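Local coordinates for protein nucleoside kinase (Methanococcus jannaschii, PDB 2C4E) that phosphorylates a wide range of nucleosides to their monophosphates, inosine, guanosine and cytidine best of all, with ATP as the preferred phosphate donor, at residues E230-I234 against G267-A272; L205-L211 against I222-D226. All blocks are in the same frame, centred on the assembly; numbering follows the deposited sequence.

In the fold
Along the chain contact 2 comes first: after helix 201-205 the chain turns into strand 210-214 and returns antiparallel as strand 220-223, so that 205-211 meets 222-226 across the open end of a beta hairpin. The hairpin's other end carries Thr214 to Gly219, which bind ATP. Strand 228-231 then follows as the edge of the eight-stranded ribokinase-fold sheet, and contact 1 closes a longer, largely helical loop from it to helix 263-277. The two loops stand in series, neither enclosing nor crossing the other. They meet at Ile222, which touches both edge strand and helix: Ile222 CD1 lies 3.8 Å from Ile231 CG1 and 4.0 Å from Gly267 CA.

Contact 1: residues E230-I234 against G267-A272; sequences EIPCI and GLIGAA
Ile231 lays its CG2 methyl over the first turn of segment 267-272, 3.5 Å from the carbonyl O of Gly267, where the edge strand of the ribokinase-fold sheet packs against helix 263-277. A chi1 of -51° sets CG1 beside the backbone N and puts CG2 anti to it; the CG1 branch runs along Gly267, whose CA lies 4.0 Å from Ile231 CD1. Glycine suits this place because a CB would point at the strand and clash with Ile231 CD1. An alanine in place of Ile231 would probably leave a gap over Gly267 and take from Leu268 CD2 one of its apolar partners. Leu268 CD2 also lies 4.0 Å from Pro232 CD, the two side chains crossing at a slant. One turn on, Ala271 puts its small methyl between the two isoleucines, its CB 3.6 Å from Pro232 O and 3.8 Å from Ile234 CG1. Ile231 also touches Ser220 and Ile222 of the adjoining strand, while Val293 of helix 290-299 covers Ala272. No direct hydrogen bond joins the segments; instead a water accepts from Ile234 N at 3.0 Å and donates to Ala271 O at 2.8 Å.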
loop_
_atom_site.group_PDB
_atom_site.type_symbol
_atom_site.label_atom_id
_atom_site.label_comp_id
_atom_site.label_asym_id
_atom_site.label_seq_id
_atom_site.Cartn_x
_atom_site.Cartn_y
_atom_site.Cartn_z
ATOM N N GLU A 230 -34.973 8.644 19.423
ATOM C CA GLU A 230 -34.274 7.380 19.294
ATOM C C GLU A 230 -34.585 6.725 17.954
ATOM O O GLU A 230 -35.747 6.515 17.610
ATOM C CB GLU A 230 -34.673 6.461 20.444
ATOM C CG GLU A 230 -34.330 7.056 21.794
ATOM C CD GLU A 230 -33.103 6.419 22.409
ATOM O OE1 GLU A 230 -32.055 6.424 21.738
ATOM O OE2 GLU A 230 -33.193 5.910 23.547
ATOM N N ILE A 231 -33.533 6.403 17.212
ATOM C CA ILE A 231 -33.638 5.810 15.889
ATOM C C ILE A 231 -33.091 4.400 15.977
ATOM O O ILE A 231 -31.945 4.225 16.372
ATOM C CB ILE A 231 -32.786 6.607 14.868
ATOM C CG1 ILE A 231 -33.105 8.102 14.922
ATOM C CG2 ILE A 231 -32.975 6.043 13.469
ATOM C CD1 ILE A 231 -34.529 8.458 14.499
ATOM N N PRO A 232 -33.881 3.384 15.628
ATOM C CA PRO A 232 -33.362 2.020 15.668
ATOM C C PRO A 232 -32.401 1.754 14.520
ATOM O O PRO A 232 -32.360 2.493 13.521
ATOM C CB PRO A 232 -34.622 1.141 15.546
ATOM C CG PRO A 232 -35.790 2.078 15.537
ATOM C CD PRO A 232 -35.286 3.418 15.186
ATOM N N CYS A 233 -31.591 0.723 14.704
ATOM C CA CYS A 233 -30.811 0.154 13.626
ATOM C C CYS A 233 -31.773 -0.609 12.719
ATOM O O CYS A 233 -32.711 -1.236 13.207
ATOM C CB CYS A 233 -29.763 -0.792 14.201
ATOM S SG CYS A 233 -28.608 -1.434 12.976
ATOM N N ILE A 234 -31.554 -0.534 11.410
ATOM C CA ILE A 234 -32.373 -1.252 10.440
ATOM C C ILE A 234 -31.591 -2.483 10.003
ATOM O O ILE A 234 -30.466 -2.373 9.522
ATOM C CB ILE A 234 -32.718 -0.353 9.223
ATOM C CG1 ILE A 234 -33.591 0.836 9.653
ATOM C CG2 ILE A 234 -33.406 -1.163 8.125
ATOM C CD1 ILE A 234 -35.037 0.486 9.999
ATOM N N GLY A 267 -33.411 10.554 10.402
ATOM C CA GLY A 267 -32.681 9.515 11.098
ATOM C C GLY A 267 -32.991 8.131 10.560
ATOM O O GLY A 267 -32.086 7.325 10.373
ATOM N N LEU A 268 -34.274 7.873 10.312
ATOM C CA LEU A 268 -34.726 6.573 9.813
ATOM C C LEU A 268 -34.209 6.305 8.409
ATOM O O LEU A 268 -33.784 5.202 8.108
ATOM C CB LEU A 268 -36.256 6.490 9.836
ATOM C CG LEU A 268 -36.922 6.469 11.217
ATOM C CD1 LEU A 268 -38.427 6.776 11.079
ATOM C CD2 LEU A 268 -36.713 5.141 11.912
ATOM N N ILE A 269 -34.202 7.331 7.563
ATOM C CA ILE A 269 -33.626 7.198 6.236
ATOM C C ILE A 269 -32.126 6.951 6.328
ATOM O O ILE A 269 -31.602 6.129 5.586
ATOM C CB ILE A 269 -33.946 8.442 5.374
ATOM C CG1 ILE A 269 -35.449 8.506 5.075
ATOM C CG2 ILE A 269 -33.094 8.465 4.116
ATOM C CD1 ILE A 269 -35.954 7.511 4.032
ATOM N N GLY A 270 -31.427 7.664 7.215
ATOM C CA GLY A 270 -30.011 7.415 7.417
ATOM C C GLY A 270 -29.747 5.957 7.785
ATOM O O GLY A 270 -28.888 5.285 7.196
ATOM N N ALA A 271 -30.525 5.468 8.742
ATOM C CA ALA A 271 -30.425 4.083 9.209
ATOM C C ALA A 271 -30.695 3.099 8.076
ATOM O O ALA A 271 -29.950 2.140 7.889
ATOM C CB ALA A 271 -31.389 3.845 10.340
ATOM N N ALA A 272 -31.750 3.345 7.310
ATOM C CA ALA A 272 -32.109 2.453 6.208
ATOM C C ALA A 272 -31.028 2.470 5.130
ATOM O O ALA A 272 -30.663 1.428 4.582
ATOM C CB ALA A 272 -33.438 2.842 5.635
HETATM O O HOH W 1 -29.113 0.890 10.278
#

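Contact 2: residues L205-L211 against I222-D226; sequences LERVDAL and IYTKD
Leu211 and Tyr223 face each other as an antiparallel hydrogen-bonded pair at the open end of a beta hairpin in the central sheet of the ribokinase fold. Leu211 N gives its hydrogen to Tyr223 O at 3.0 Å, and Tyr223 N returns one to Leu211 O at 2.8 Å, both bonds nearly straight. Their side chains lie side by side on one face of the sheet, pointing the same way, with Leu211 CD2 3.9 Å from Tyr223 CD1. The ring edge also comes near Leu211 O, which lies close to the ring plane. A branched leucine suits this place by packing on the CD1 edge of the ring, while Tyr223 remains partly exposed; its side chain is about 5 Å from that of Lys215, an ATP-binding residue.

Beyond the pair, Ala210 CA makes a CA-H...O contact with Tyr223 O. Leu205, just before the loop that leads to strand 210-214, reaches across with CG beside its own backbone N (chi1 -66°), and its two methyls each meet one of two successive backbone carbonyls: Leu205 CD2 is 3.4 Å from Tyr223 O and Leu205 CD1 3.3 Å from Thr224 O. Lys225, extended beyond CG, runs its aliphatic part along Leu205 O, approached by CE at 3.1 Å. A water donates to Asp209 O at 2.7 Å and accepts from Lys225 N, linking the two segments.

Further out, Arg207 forms a salt bridge through NE with Glu178 and packs on Leu174 and Ile177 of helix 170-178. Ala210 bonds through its backbone to Leu183 of strand 182-186, while Ile222 bonds to Ile229 of strand 228-231; the hairpin thus lies between these strands, with Tyr204 of helix 201-205 touching Leu211 and Ile201 touching Tyr223.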
loop_
_atom_site.group_PDB
_atom_site.type_symbol
_atom_site.label_atom_id
_atom_site.label_comp_id
_atom_site.label_asym_id
_atom_site.label_seq_id
_atom_site.Cartn_x
_atom_site.Cartn_y
_atom_site.Cartn_z
ATOM N N LEU A 205 -26.121 21.705 22.589
ATOM C CA LEU A 205 -27.361 22.243 22.028
ATOM C C LEU A 205 -27.481 23.760 22.174
ATOM O O LEU A 205 -28.353 24.363 21.561
ATOM C CB LEU A 205 -28.575 21.552 22.646
ATOM C CG LEU A 205 -28.704 20.066 22.298
ATOM C CD1 LEU A 205 -29.792 19.431 23.151
ATOM C CD2 LEU A 205 -28.996 19.882 20.837
ATOM N N GLU A 206 -26.624 24.376 22.989
ATOM C CA GLU A 206 -26.520 25.836 22.997
ATOM C C GLU A 206 -25.816 26.328 21.727
ATOM O O GLU A 206 -25.911 27.491 21.379
ATOM C CB GLU A 206 -25.776 26.338 24.238
ATOM C CG GLU A 206 -26.609 26.251 25.507
ATOM C CD GLU A 206 -25.841 26.652 26.758
ATOM O OE1 GLU A 206 -24.808 27.347 26.638
ATOM O OE2 GLU A 206 -26.266 26.279 27.871
ATOM N N ARG A 207 -25.118 25.432 21.040
ATOM C CA ARG A 207 -24.312 25.799 19.887
ATOM C C ARG A 207 -24.823 25.253 18.561
ATOM O O ARG A 207 -24.658 25.907 17.551
ATOM C CB ARG A 207 -22.891 25.344 20.113
ATOM C CG ARG A 207 -22.253 26.120 21.252
ATOM C CD ARG A 207 -21.098 25.444 21.901
ATOM N NE ARG A 207 -20.476 26.300 22.912
ATOM C CZ ARG A 207 -20.832 26.361 24.203
ATOM N NH1 ARG A 207 -21.828 25.618 24.692
ATOM N NH2 ARG A 207 -20.171 27.172 25.023
ATOM N N VAL A 208 -25.379 24.044 18.564
ATOM C CA VAL A 208 -25.832 23.383 17.330
ATOM C C VAL A 208 -27.345 23.205 17.343
ATOM O O VAL A 208 -28.009 23.353 18.376
ATOM C CB VAL A 208 -25.129 22.017 17.103
ATOM C CG1 VAL A 208 -23.635 22.147 17.253
ATOM C CG2 VAL A 208 -25.666 20.930 18.055
ATOM N N ASP A 209 -27.913 22.953 16.171
ATOM C CA ASP A 209 -29.341 22.685 16.081
ATOM C C ASP A 209 -29.695 21.232 16.330
ATOM O O ASP A 209 -30.770 20.942 16.846
ATOM C CB ASP A 209 -29.869 23.081 14.702
ATOM C CG ASP A 209 -29.724 24.536 14.412
ATOM O OD1 ASP A 209 -30.057 25.390 15.266
ATOM O OD2 ASP A 209 -29.358 24.934 13.291
ATOM N N ALA A 210 -28.810 20.325 15.929
ATOM C CA ALA A 210 -29.016 18.899 16.114
ATOM C C ALA A 210 -27.685 18.225 16.317
ATOM O O ALA A 210 -26.723 18.469 15.575
ATOM C CB ALA A 210 -29.729 18.280 14.928
ATOM N N LEU A 211 -27.635 17.393 17.357
ATOM C CA LEU A 211 -26.506 16.549 17.639
ATOM C C LEU A 211 -26.973 15.126 17.383
ATOM O O LEU A 211 -27.949 14.685 17.974
ATOM C CB LEU A 211 -26.122 16.690 19.122
ATOM C CG LEU A 211 -25.244 15.592 19.711
ATOM C CD1 LEU A 211 -23.896 15.599 19.020
ATOM C CD2 LEU A 211 -25.099 15.787 21.224
ATOM N N ILE A 222 -30.913 11.362 18.002
ATOM C CA ILE A 222 -30.894 12.751 17.619
ATOM C C ILE A 222 -31.322 13.609 18.801
ATOM O O ILE A 222 -32.398 13.409 19.359
ATOM C CB ILE A 222 -31.876 12.983 16.453
ATOM C CG1 ILE A 222 -31.542 12.054 15.281
ATOM C CG2 ILE A 222 -31.853 14.450 16.051
ATOM C CD1 ILE A 222 -32.696 11.876 14.298
ATOM N N TYR A 223 -30.490 14.572 19.175
ATOM C CA TYR A 223 -30.827 15.505 20.242
ATOM C C TYR A 223 -31.050 16.869 19.652
ATOM O O TYR A 223 -30.213 17.356 18.903
ATOM C CB TYR A 223 -29.682 15.624 21.249
ATOM C CG TYR A 223 -29.338 14.352 21.952
ATOM C CD1 TYR A 223 -28.306 13.533 21.505
ATOM C CD2 TYR A 223 -30.033 13.968 23.090
ATOM C CE1 TYR A 223 -27.980 12.365 22.180
ATOM C CE2 TYR A 223 -29.712 12.814 23.764
ATOM C CZ TYR A 223 -28.692 12.008 23.296
ATOM O OH TYR A 223 -28.384 10.853 23.994
ATOM N N THR A 224 -32.181 17.479 19.972
ATOM C CA THR A 224 -32.402 18.899 19.716
ATOM C C THR A 224 -32.755 19.576 21.040
ATOM O O THR A 224 -32.846 18.918 22.075
ATOM C CB THR A 224 -33.529 19.094 18.706
ATOM O OG1 THR A 224 -34.767 18.631 19.265
ATOM C CG2 THR A 224 -33.329 18.205 17.482
ATOM N N LYS A 225 -32.960 20.887 21.014
ATOM C CA LYS A 225 -33.338 21.619 22.222
ATOM C C LYS A 225 -34.644 21.091 22.792
ATOM O O LYS A 225 -34.797 20.966 24.004
ATOM C CB LYS A 225 -33.459 23.116 21.923
ATOM C CG LYS A 225 -32.122 23.815 21.722
ATOM C CD LYS A 225 -32.298 25.318 21.563
ATOM C CE LYS A 225 -30.995 25.999 21.180
ATOM N NZ LYS A 225 -31.218 27.335 20.567
ATOM N N ASP A 226 -35.565 20.743 21.898
ATOM C CA ASP A 226 -36.920 20.349 22.267
ATOM C C ASP A 226 -37.084 18.857 22.567
ATOM O O ASP A 226 -38.017 18.481 23.279
ATOM C CB ASP A 226 -37.884 20.719 21.128
ATOM C CG ASP A 226 -38.098 22.221 20.997
ATOM O OD1 ASP A 226 -38.986 22.754 21.701
ATOM O OD2 ASP A 226 -37.438 22.948 20.216
HETATM O O HOH W 2 -32.245 22.434 18.556
#